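Long-range contacts in putative uncharacterized protein gbs0355 (Streptococcus agalactiae, PDB 3OKZ), which is of unknown function but belongs to the LytR/CpsA/Psr family, whose members probably attach glycopolymers to the Gram-positive cell wall: residues P19-T29 and N108-M117; L123-V132 and E188-I197. All coordinates share one frame; numbering follows the deposited sequence.

Interaction 1: P19-T29 and N108-M117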
loop_
_atom_site.group_PDB
_atom_site.type_symbol
_atom_site.label_atom_id
_atom_site.label_comp_id
_atom_site.label_asym_id
_atom_site.label_seq_id
_atom_site.Cartn_x
_atom_site.Cartn_y
_atom_site.Cartn_z
ATOM N N PRO A 19 3.184 16.093 10.691
ATOM C CA PRO A 19 2.525 15.268 9.670
ATOM C C PRO A 19 3.526 14.290 9.066
ATOM O O PRO A 19 4.701 14.625 8.900
ATOM C CB PRO A 19 2.060 16.296 8.647
ATOM C CG PRO A 19 1.782 17.485 9.477
ATOM C CD PRO A 19 2.956 17.521 10.415
ATOM N N PHE A 20 3.088 13.086 8.727
ATOM C CA PHE A 20 4.051 12.164 8.167
ATOM C C PHE A 20 3.496 11.214 7.126
ATOM O O PHE A 20 2.284 11.118 6.936
ATOM C CB PHE A 20 4.719 11.389 9.292
ATOM C CG PHE A 20 3.803 10.427 9.990
ATOM C CD1 PHE A 20 3.736 9.093 9.587
ATOM C CD2 PHE A 20 3.013 10.847 11.061
ATOM C CE1 PHE A 20 2.897 8.193 10.246
ATOM C CE2 PHE A 20 2.170 9.948 11.727
ATOM C CZ PHE A 20 2.113 8.623 11.321
ATOM N N SER A 21 4.415 10.536 6.438
ATOM C CA SER A 21 4.068 9.574 5.403
ATOM C C SER A 21 4.630 8.225 5.764
ATOM O O SER A 21 5.769 8.107 6.213
ATOM C CB SER A 21 4.627 9.994 4.041
ATOM O OG SER A 21 6.045 9.911 3.987
ATOM N N ILE A 22 3.805 7.207 5.585
ATOM C CA ILE A 22 4.223 5.852 5.861
ATOM C C ILE A 22 3.810 4.993 4.675
ATOM O O ILE A 22 2.697 5.109 4.153
ATOM C CB ILE A 22 3.569 5.319 7.151
ATOM C CG1 ILE A 22 4.003 3.874 7.402
ATOM C CG2 ILE A 22 2.063 5.438 7.049
ATOM C CD1 ILE A 22 3.415 3.251 8.672
ATOM N N LEU A 23 4.739 4.165 4.224
ATOM C CA LEU A 23 4.474 3.266 3.123
ATOM C C LEU A 23 3.937 2.018 3.767
ATOM O O LEU A 23 4.666 1.304 4.468
ATOM C CB LEU A 23 5.752 2.930 2.373
ATOM C CG LEU A 23 5.534 1.951 1.219
ATOM C CD1 LEU A 23 4.501 2.531 0.274
ATOM C CD2 LEU A 23 6.838 1.712 0.486
ATOM N N LEU A 24 2.656 1.768 3.546
ATOM C CA LEU A 24 2.003 0.603 4.101
ATOM C C LEU A 24 2.025 -0.508 3.046
ATOM O O LEU A 24 1.622 -0.302 1.899
ATOM C CB LEU A 24 0.572 0.992 4.514
ATOM C CG LEU A 24 -0.332 0.045 5.305
ATOM C CD1 LEU A 24 -0.989 -0.958 4.369
ATOM C CD2 LEU A 24 0.478 -0.659 6.397
HETATM N N MSE A 25 2.527 -1.678 3.425
HETATM C CA MSE A 25 2.590 -2.799 2.489
HETATM C C MSE A 25 2.130 -4.146 3.030
HETATM O O MSE A 25 2.428 -4.530 4.170
HETATM C CB MSE A 25 3.998 -2.996 1.974
HETATM C CG MSE A 25 4.620 -1.791 1.342
HETATM SE SE MSE A 25 6.431 -2.264 0.888
HETATM C CE MSE A 25 6.165 -2.664 -0.967
ATOM N N GLY A 26 1.419 -4.857 2.160
ATOM C CA GLY A 26 0.915 -6.180 2.463
ATOM C C GLY A 26 1.832 -7.127 1.725
ATOM O O GLY A 26 1.918 -7.116 0.488
ATOM N N VAL A 27 2.548 -7.946 2.473
ATOM C CA VAL A 27 3.460 -8.860 1.828
ATOM C C VAL A 27 3.020 -10.313 1.877
ATOM O O VAL A 27 2.569 -10.807 2.907
ATOM C CB VAL A 27 4.837 -8.775 2.457
ATOM C CG1 VAL A 27 5.801 -9.647 1.668
ATOM C CG2 VAL A 27 5.301 -7.327 2.506
ATOM N N ASP A 28 3.151 -10.990 0.745
ATOM C CA ASP A 28 2.833 -12.405 0.665
ATOM C C ASP A 28 4.187 -13.125 0.771
ATOM O O ASP A 28 4.935 -13.245 -0.207
ATOM C CB ASP A 28 2.150 -12.716 -0.657
ATOM C CG ASP A 28 1.817 -14.171 -0.800
ATOM O OD1 ASP A 28 1.418 -14.787 0.205
ATOM O OD2 ASP A 28 1.942 -14.695 -1.925
ATOM N N THR A 29 4.506 -13.565 1.983
ATOM C CA THR A 29 5.771 -14.228 2.241
ATOM C C THR A 29 5.767 -15.721 1.932
ATOM O O THR A 29 6.794 -16.384 2.058
ATOM C CB THR A 29 6.218 -13.976 3.698
ATOM O OG1 THR A 29 5.182 -14.375 4.599
ATOM C CG2 THR A 29 6.499 -12.499 3.911
ATOM N N ASN A 108 10.449 11.965 0.351
ATOM C CA ASN A 108 11.052 11.069 1.323
ATOM C C ASN A 108 9.913 10.534 2.179
ATOM O O ASN A 108 9.118 11.289 2.759
ATOM C CB ASN A 108 12.095 11.815 2.166
ATOM C CG ASN A 108 13.410 12.050 1.397
ATOM O OD1 ASN A 108 14.368 12.623 1.928
ATOM N ND2 ASN A 108 13.452 11.601 0.141
ATOM N N VAL A 109 9.817 9.218 2.223
ATOM C CA VAL A 109 8.761 8.541 2.973
ATOM C C VAL A 109 9.140 8.301 4.437
ATOM O O VAL A 109 9.831 7.339 4.754
ATOM C CB VAL A 109 8.430 7.180 2.312
ATOM C CG1 VAL A 109 7.266 6.524 3.021
ATOM C CG2 VAL A 109 8.125 7.382 0.847
ATOM N N ASP A 110 8.669 9.169 5.319
ATOM C CA ASP A 110 8.942 9.076 6.751
ATOM C C ASP A 110 9.095 7.664 7.328
ATOM O O ASP A 110 10.161 7.288 7.822
ATOM C CB ASP A 110 7.844 9.823 7.509
ATOM C CG ASP A 110 7.980 11.320 7.394
ATOM O OD1 ASP A 110 6.954 12.022 7.429
ATOM O OD2 ASP A 110 9.124 11.797 7.279
ATOM N N TYR A 111 8.029 6.881 7.270
ATOM C CA TYR A 111 8.081 5.537 7.820
ATOM C C TYR A 111 7.747 4.449 6.813
ATOM O O TYR A 111 7.657 4.692 5.614
ATOM C CB TYR A 111 7.160 5.441 9.044
ATOM C CG TYR A 111 7.491 6.482 10.078
ATOM C CD1 TYR A 111 6.878 7.732 10.059
ATOM C CD2 TYR A 111 8.503 6.257 11.013
ATOM C CE1 TYR A 111 7.273 8.739 10.940
ATOM C CE2 TYR A 111 8.908 7.258 11.896
ATOM C CZ TYR A 111 8.294 8.497 11.851
ATOM O OH TYR A 111 8.740 9.498 12.683
ATOM N N PHE A 112 7.558 3.240 7.315
ATOM C CA PHE A 112 7.276 2.109 6.464
ATOM C C PHE A 112 6.742 0.966 7.312
ATOM O O PHE A 112 7.260 0.669 8.392
ATOM C CB PHE A 112 8.573 1.688 5.772
ATOM C CG PHE A 112 8.631 0.242 5.415
ATOM C CD1 PHE A 112 8.114 -0.213 4.199
ATOM C CD2 PHE A 112 9.185 -0.677 6.306
ATOM C CE1 PHE A 112 8.141 -1.565 3.869
ATOM C CE2 PHE A 112 9.220 -2.037 5.992
ATOM C CZ PHE A 112 8.693 -2.481 4.767
HETATM N N MSE A 113 5.697 0.322 6.819
HETATM C CA MSE A 113 5.132 -0.793 7.549
HETATM C C MSE A 113 4.759 -1.926 6.609
HETATM O O MSE A 113 4.174 -1.714 5.534
HETATM C CB MSE A 113 3.905 -0.342 8.333
HETATM C CG MSE A 113 3.235 -1.467 9.095
HETATM SE SE MSE A 113 1.699 -0.901 10.093
HETATM C CE MSE A 113 2.532 -0.570 11.786
ATOM N N GLN A 114 5.118 -3.137 7.008
ATOM C CA GLN A 114 4.784 -4.295 6.198
ATOM C C GLN A 114 4.144 -5.354 7.065
ATOM O O GLN A 114 4.564 -5.571 8.203
ATOM C CB GLN A 114 6.027 -4.839 5.489
ATOM C CG GLN A 114 7.100 -5.448 6.375
ATOM C CD GLN A 114 8.385 -5.678 5.592
ATOM O OE1 GLN A 114 8.363 -5.844 4.371
ATOM N NE2 GLN A 114 9.507 -5.695 6.292
ATOM N N ILE A 115 3.103 -5.978 6.520
ATOM C CA ILE A 115 2.359 -7.028 7.206
ATOM C C ILE A 115 2.090 -8.169 6.227
ATOM O O ILE A 115 1.671 -7.933 5.092
ATOM C CB ILE A 115 1.015 -6.485 7.737
ATOM C CG1 ILE A 115 1.279 -5.238 8.590
ATOM C CG2 ILE A 115 0.306 -7.551 8.574
ATOM C CD1 ILE A 115 0.080 -4.738 9.382
ATOM N N ASN A 116 2.345 -9.403 6.649
ATOM C CA ASN A 116 2.113 -10.541 5.765
ATOM C C ASN A 116 0.650 -10.933 5.807
ATOM O O ASN A 116 -0.129 -10.384 6.589
ATOM C CB ASN A 116 2.985 -11.742 6.148
ATOM C CG ASN A 116 2.731 -12.216 7.548
ATOM O OD1 ASN A 116 1.591 -12.448 7.936
ATOM N ND2 ASN A 116 3.793 -12.367 8.319
HETATM N N MSE A 117 0.281 -11.904 4.985
HETATM C CA MSE A 117 -1.108 -12.318 4.905
HETATM C C MSE A 117 -1.723 -12.809 6.200
HETATM O O MSE A 117 -2.907 -12.591 6.436
HETATM C CB MSE A 117 -1.274 -13.352 3.793
HETATM C CG MSE A 117 -0.776 -12.850 2.432
HETATM SE SE MSE A 117 -1.633 -11.205 1.835
HETATM C CE MSE A 117 -0.229 -9.943 2.246
HETATM O O HOH W 1 7.404 12.429 4.566
#
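Ser21 and Tyr111 open a parallel strand pair that runs to Gly26 and Ile115, and the first rung is the bond from Tyr111 N to Ser21 O (2.8 Å). Leu23 N and Met25 N then donate to Tyr111 O and Met113 O, the Leu23 N to Tyr111 O link being the longer at 3.3 Å. Met113 N and Ile115 N return bonds to Leu23 O and Met25 O, and Val27 N closes the series on Ile115 O.

At the start, Asp110 OD1 accepts Ser21 N (3.1 Å) from the anti side, the donor tilted out of the carboxylate plane, while OD2 turns to Ser11. A water joins Ser21 OG to Asn108 O.

On one face, Phe20 and Tyr111 form an offset edge-to-face pair, the Tyr111 edge toward the Phe20 face, planes at 90° and centroids 5.3 Å apart. Ile22 carries CG1 anti to its backbone N (chi1 179°), which extends CD1 to Met113 CB at 3.6 Å; Leu24 lies alongside Met113. On the other face, selenomethionine Met25 meets Phe112 in a Met-aromatic contact, SE approaching CE1 in the ring plane at 3.5 Å.

These are inner strands of the mixed central sheet, flanked by strands 41-51 and 217-219. Helix 93-105 covers the face carrying Met25 and Phe112, and Asn116 N-caps helix 117-126.

Interaction 2: L123-V132 and E188-I197; sequences LVNAVGGITV and EVIQKVLKKI
Strand 130-132 passes helix 188-197 at 9.0 Å between axes, its direction at 141° to that of the helix. Leu123 and Val124, in the last turn of helix 117-126, and Val127 just after it pack on the same helix. Val193 is central: its CG1 meets Leu123 CG at 3.6 Å, and its CG2 touches both Val124 CG2 and Ile130 CG2, which approach at about a right angle to one another. Ile130 reaches past it with CD1 to Val189 CG1 (3.9 Å), while Val127 sets CG2 against Lys196 CG.

A Schellman motif ends helix 117-126, with Gly128 in the C-prime position; Gly129 N bonds back to Val124 O at 3.0 Å, and the chain turns into the strand. Lys196, bent at chi2 and chi4, curls its NZ into this turn and donates to Val127 O at 2.8 Å, nearly in line with the C=O bond, and weakly to Gly129 O.

One helical turn earlier, the extended Lys192 chain carries NZ to Thr131 O; the modelled separation is unusually short and its exact geometry doubtful. Lys192 NZ also forms a salt bridge to Glu188 OE2 (3.3 Å), the atom that rests beside Val132 CG1. Tyr168 of helix 162-168 packs on both Val132 and Val189.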
loop_
_atom_site.group_PDB
_atom_site.type_symbol
_atom_site.label_atom_id
_atom_site.label_comp_id
_atom_site.label_asym_id
_atom_site.label_seq_id
_atom_site.Cartn_x
_atom_site.Cartn_y
_atom_site.Cartn_z
ATOM N N LEU A 123 -5.325 -9.622 12.030
ATOM C CA LEU A 123 -5.748 -8.257 12.316
ATOM C C LEU A 123 -7.259 -8.092 12.207
ATOM O O LEU A 123 -7.902 -7.555 13.106
ATOM C CB LEU A 123 -5.034 -7.289 11.375
ATOM C CG LEU A 123 -5.157 -5.803 11.705
ATOM C CD1 LEU A 123 -4.905 -5.555 13.200
ATOM C CD2 LEU A 123 -4.173 -5.035 10.810
ATOM N N VAL A 124 -7.831 -8.552 11.105
ATOM C CA VAL A 124 -9.267 -8.462 10.941
ATOM C C VAL A 124 -9.950 -9.206 12.090
ATOM O O VAL A 124 -10.810 -8.651 12.770
ATOM C CB VAL A 124 -9.711 -9.069 9.592
ATOM C CG1 VAL A 124 -11.222 -9.227 9.557
ATOM C CG2 VAL A 124 -9.235 -8.180 8.447
ATOM N N ASN A 125 -9.551 -10.451 12.321
ATOM C CA ASN A 125 -10.158 -11.242 13.385
ATOM C C ASN A 125 -9.992 -10.608 14.763
ATOM O O ASN A 125 -10.880 -10.704 15.606
ATOM C CB ASN A 125 -9.592 -12.668 13.396
ATOM C CG ASN A 125 -10.152 -13.549 12.253
ATOM O OD1 ASN A 125 -11.294 -13.374 11.807
ATOM N ND2 ASN A 125 -9.358 -14.516 11.807
ATOM N N ALA A 126 -8.870 -9.935 14.987
ATOM C CA ALA A 126 -8.623 -9.308 16.278
ATOM C C ALA A 126 -9.646 -8.235 16.637
ATOM O O ALA A 126 -9.903 -8.006 17.813
ATOM C CB ALA A 126 -7.244 -8.722 16.313
ATOM N N VAL A 127 -10.216 -7.564 15.641
ATOM C CA VAL A 127 -11.210 -6.536 15.927
ATOM C C VAL A 127 -12.600 -7.132 15.763
ATOM O O VAL A 127 -13.571 -6.428 15.460
ATOM C CB VAL A 127 -11.062 -5.291 14.996
ATOM C CG1 VAL A 127 -9.647 -4.783 15.042
ATOM C CG2 VAL A 127 -11.462 -5.634 13.562
ATOM N N GLY A 128 -12.695 -8.440 15.964
ATOM C CA GLY A 128 -13.984 -9.098 15.845
ATOM C C GLY A 128 -14.569 -9.079 14.445
ATOM O O GLY A 128 -15.777 -8.928 14.267
ATOM N N GLY A 129 -13.704 -9.217 13.446
ATOM C CA GLY A 129 -14.143 -9.235 12.058
ATOM C C GLY A 129 -14.745 -7.945 11.546
ATOM O O GLY A 129 -14.975 -7.006 12.313
ATOM N N ILE A 130 -14.988 -7.894 10.239
ATOM C CA ILE A 130 -15.585 -6.709 9.623
ATOM C C ILE A 130 -16.732 -7.080 8.698
ATOM O O ILE A 130 -16.879 -8.251 8.293
ATOM C CB ILE A 130 -14.585 -5.924 8.795
ATOM C CG1 ILE A 130 -14.135 -6.767 7.599
ATOM C CG2 ILE A 130 -13.414 -5.487 9.665
ATOM C CD1 ILE A 130 -13.203 -6.030 6.665
ATOM N N THR A 131 -17.517 -6.055 8.355
ATOM C CA THR A 131 -18.690 -6.175 7.495
ATOM C C THR A 131 -18.484 -5.551 6.119
ATOM O O THR A 131 -18.226 -4.355 6.021
ATOM C CB THR A 131 -19.902 -5.491 8.177
ATOM O OG1 THR A 131 -20.319 -6.286 9.289
ATOM C CG2 THR A 131 -21.068 -5.324 7.218
ATOM N N VAL A 132 -18.593 -6.363 5.062
ATOM C CA VAL A 132 -18.457 -5.873 3.686
ATOM C C VAL A 132 -19.616 -6.345 2.826
ATOM O O VAL A 132 -20.251 -7.354 3.127
ATOM C CB VAL A 132 -17.162 -6.357 2.989
ATOM C CG1 VAL A 132 -15.944 -5.738 3.658
ATOM C CG2 VAL A 132 -17.110 -7.884 2.981
ATOM N N GLU A 188 -10.652 -0.590 1.417
ATOM C CA GLU A 188 -11.805 -0.794 2.264
ATOM C C GLU A 188 -11.443 -1.602 3.495
ATOM O O GLU A 188 -11.696 -1.175 4.620
ATOM C CB GLU A 188 -12.879 -1.540 1.480
ATOM C CG GLU A 188 -14.180 -1.770 2.209
ATOM C CD GLU A 188 -15.170 -2.490 1.325
ATOM O OE1 GLU A 188 -15.075 -2.305 0.088
ATOM O OE2 GLU A 188 -16.036 -3.226 1.856
ATOM N N VAL A 189 -10.864 -2.781 3.289
ATOM C CA VAL A 189 -10.500 -3.627 4.416
ATOM C C VAL A 189 -9.593 -2.858 5.391
ATOM O O VAL A 189 -9.781 -2.929 6.605
ATOM C CB VAL A 189 -9.805 -4.944 3.944
ATOM C CG1 VAL A 189 -9.584 -5.876 5.120
ATOM C CG2 VAL A 189 -10.676 -5.657 2.926
ATOM N N ILE A 190 -8.629 -2.110 4.865
ATOM C CA ILE A 190 -7.731 -1.350 5.724
ATOM C C ILE A 190 -8.498 -0.318 6.534
ATOM O O ILE A 190 -8.398 -0.280 7.765
ATOM C CB ILE A 190 -6.614 -0.649 4.897
ATOM C CG1 ILE A 190 -5.431 -1.597 4.738
ATOM C CG2 ILE A 190 -6.114 0.609 5.604
ATOM C CD1 ILE A 190 -4.795 -1.984 6.055
ATOM N N GLN A 191 -9.274 0.509 5.843
ATOM C CA GLN A 191 -10.057 1.556 6.496
ATOM C C GLN A 191 -10.985 1.027 7.567
ATOM O O GLN A 191 -11.081 1.608 8.645
ATOM C CB GLN A 191 -10.882 2.323 5.466
ATOM C CG GLN A 191 -10.042 3.043 4.429
ATOM C CD GLN A 191 -10.885 3.615 3.321
ATOM O OE1 GLN A 191 -11.794 4.406 3.568
ATOM N NE2 GLN A 191 -10.595 3.217 2.090
ATOM N N LYS A 192 -11.665 -0.078 7.273
ATOM C CA LYS A 192 -12.607 -0.661 8.220
ATOM C C LYS A 192 -11.949 -1.233 9.472
ATOM O O LYS A 192 -12.463 -1.067 10.580
ATOM C CB LYS A 192 -13.449 -1.730 7.527
ATOM C CG LYS A 192 -14.452 -1.145 6.524
ATOM C CD LYS A 192 -15.500 -2.164 6.058
ATOM C CE LYS A 192 -16.605 -1.442 5.300
ATOM N NZ LYS A 192 -17.546 -2.360 4.620
ATOM N N VAL A 193 -10.816 -1.905 9.295
ATOM C CA VAL A 193 -10.091 -2.474 10.422
ATOM C C VAL A 193 -9.579 -1.363 11.324
ATOM O O VAL A 193 -9.394 -1.566 12.522
ATOM C CB VAL A 193 -8.920 -3.344 9.943
ATOM C CG1 VAL A 193 -7.890 -3.518 11.052
ATOM C CG2 VAL A 193 -9.455 -4.692 9.523
ATOM N N LEU A 194 -9.341 -0.190 10.755
ATOM C CA LEU A 194 -8.907 0.932 11.566
ATOM C C LEU A 194 -10.107 1.471 12.338
ATOM O O LEU A 194 -10.039 1.675 13.550
ATOM C CB LEU A 194 -8.333 2.023 10.685
ATOM C CG LEU A 194 -6.837 1.862 10.477
ATOM C CD1 LEU A 194 -6.424 2.607 9.223
ATOM C CD2 LEU A 194 -6.089 2.364 11.725
ATOM N N LYS A 195 -11.210 1.687 11.624
ATOM C CA LYS A 195 -12.429 2.200 12.232
ATOM C C LYS A 195 -12.758 1.346 13.442
ATOM O O LYS A 195 -13.097 1.857 14.505
ATOM C CB LYS A 195 -13.591 2.143 11.237
ATOM C CG LYS A 195 -14.832 2.898 11.695
ATOM C CD LYS A 195 -16.084 2.552 10.880
ATOM C CE LYS A 195 -16.710 1.222 11.319
ATOM N NZ LYS A 195 -15.805 0.042 11.155
ATOM N N LYS A 196 -12.650 0.034 13.258
ATOM C CA LYS A 196 -12.921 -0.946 14.303
ATOM C C LYS A 196 -11.931 -0.748 15.453
ATOM O O LYS A 196 -12.333 -0.563 16.603
ATOM C CB LYS A 196 -12.782 -2.358 13.722
ATOM C CG LYS A 196 -13.831 -3.378 14.172
ATOM C CD LYS A 196 -15.202 -3.066 13.627
ATOM C CE LYS A 196 -16.022 -4.321 13.470
ATOM N NZ LYS A 196 -15.943 -5.177 14.664
ATOM N N ILE A 197 -10.639 -0.778 15.147
ATOM C CA ILE A 197 -9.631 -0.581 16.183
ATOM C C ILE A 197 -9.966 0.689 16.975
ATOM O O ILE A 197 -10.320 0.622 18.148
ATOM C CB ILE A 197 -8.205 -0.436 15.578
ATOM C CG1 ILE A 197 -7.828 -1.687 14.797
ATOM C CG2 ILE A 197 -7.191 -0.278 16.671
ATOM C CD1 ILE A 197 -6.648 -1.477 13.902
#

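Overall arrangement
From the N terminus, strand 20-28 enters the central sheet first. The chain then builds strands 41-51 and 56-62 and helix 93-105 before interaction 1 closes this long loop by returning strand 111-116 in parallel beside it. Helix 117-126 follows directly and leads into interaction 2, whose loop runs through the two-stranded sheet of 130-134 and 156-160 and ends on helix 178-200. The two contacts therefore stand in series, neither nested nor crossed, with centres about 18 Å apart. They meet where Leu24 CD1 approaches Ile190 CD1 at 4.3 Å, so helix 178-200 touches both the central sheet and the helix-turn-strand unit beyond it.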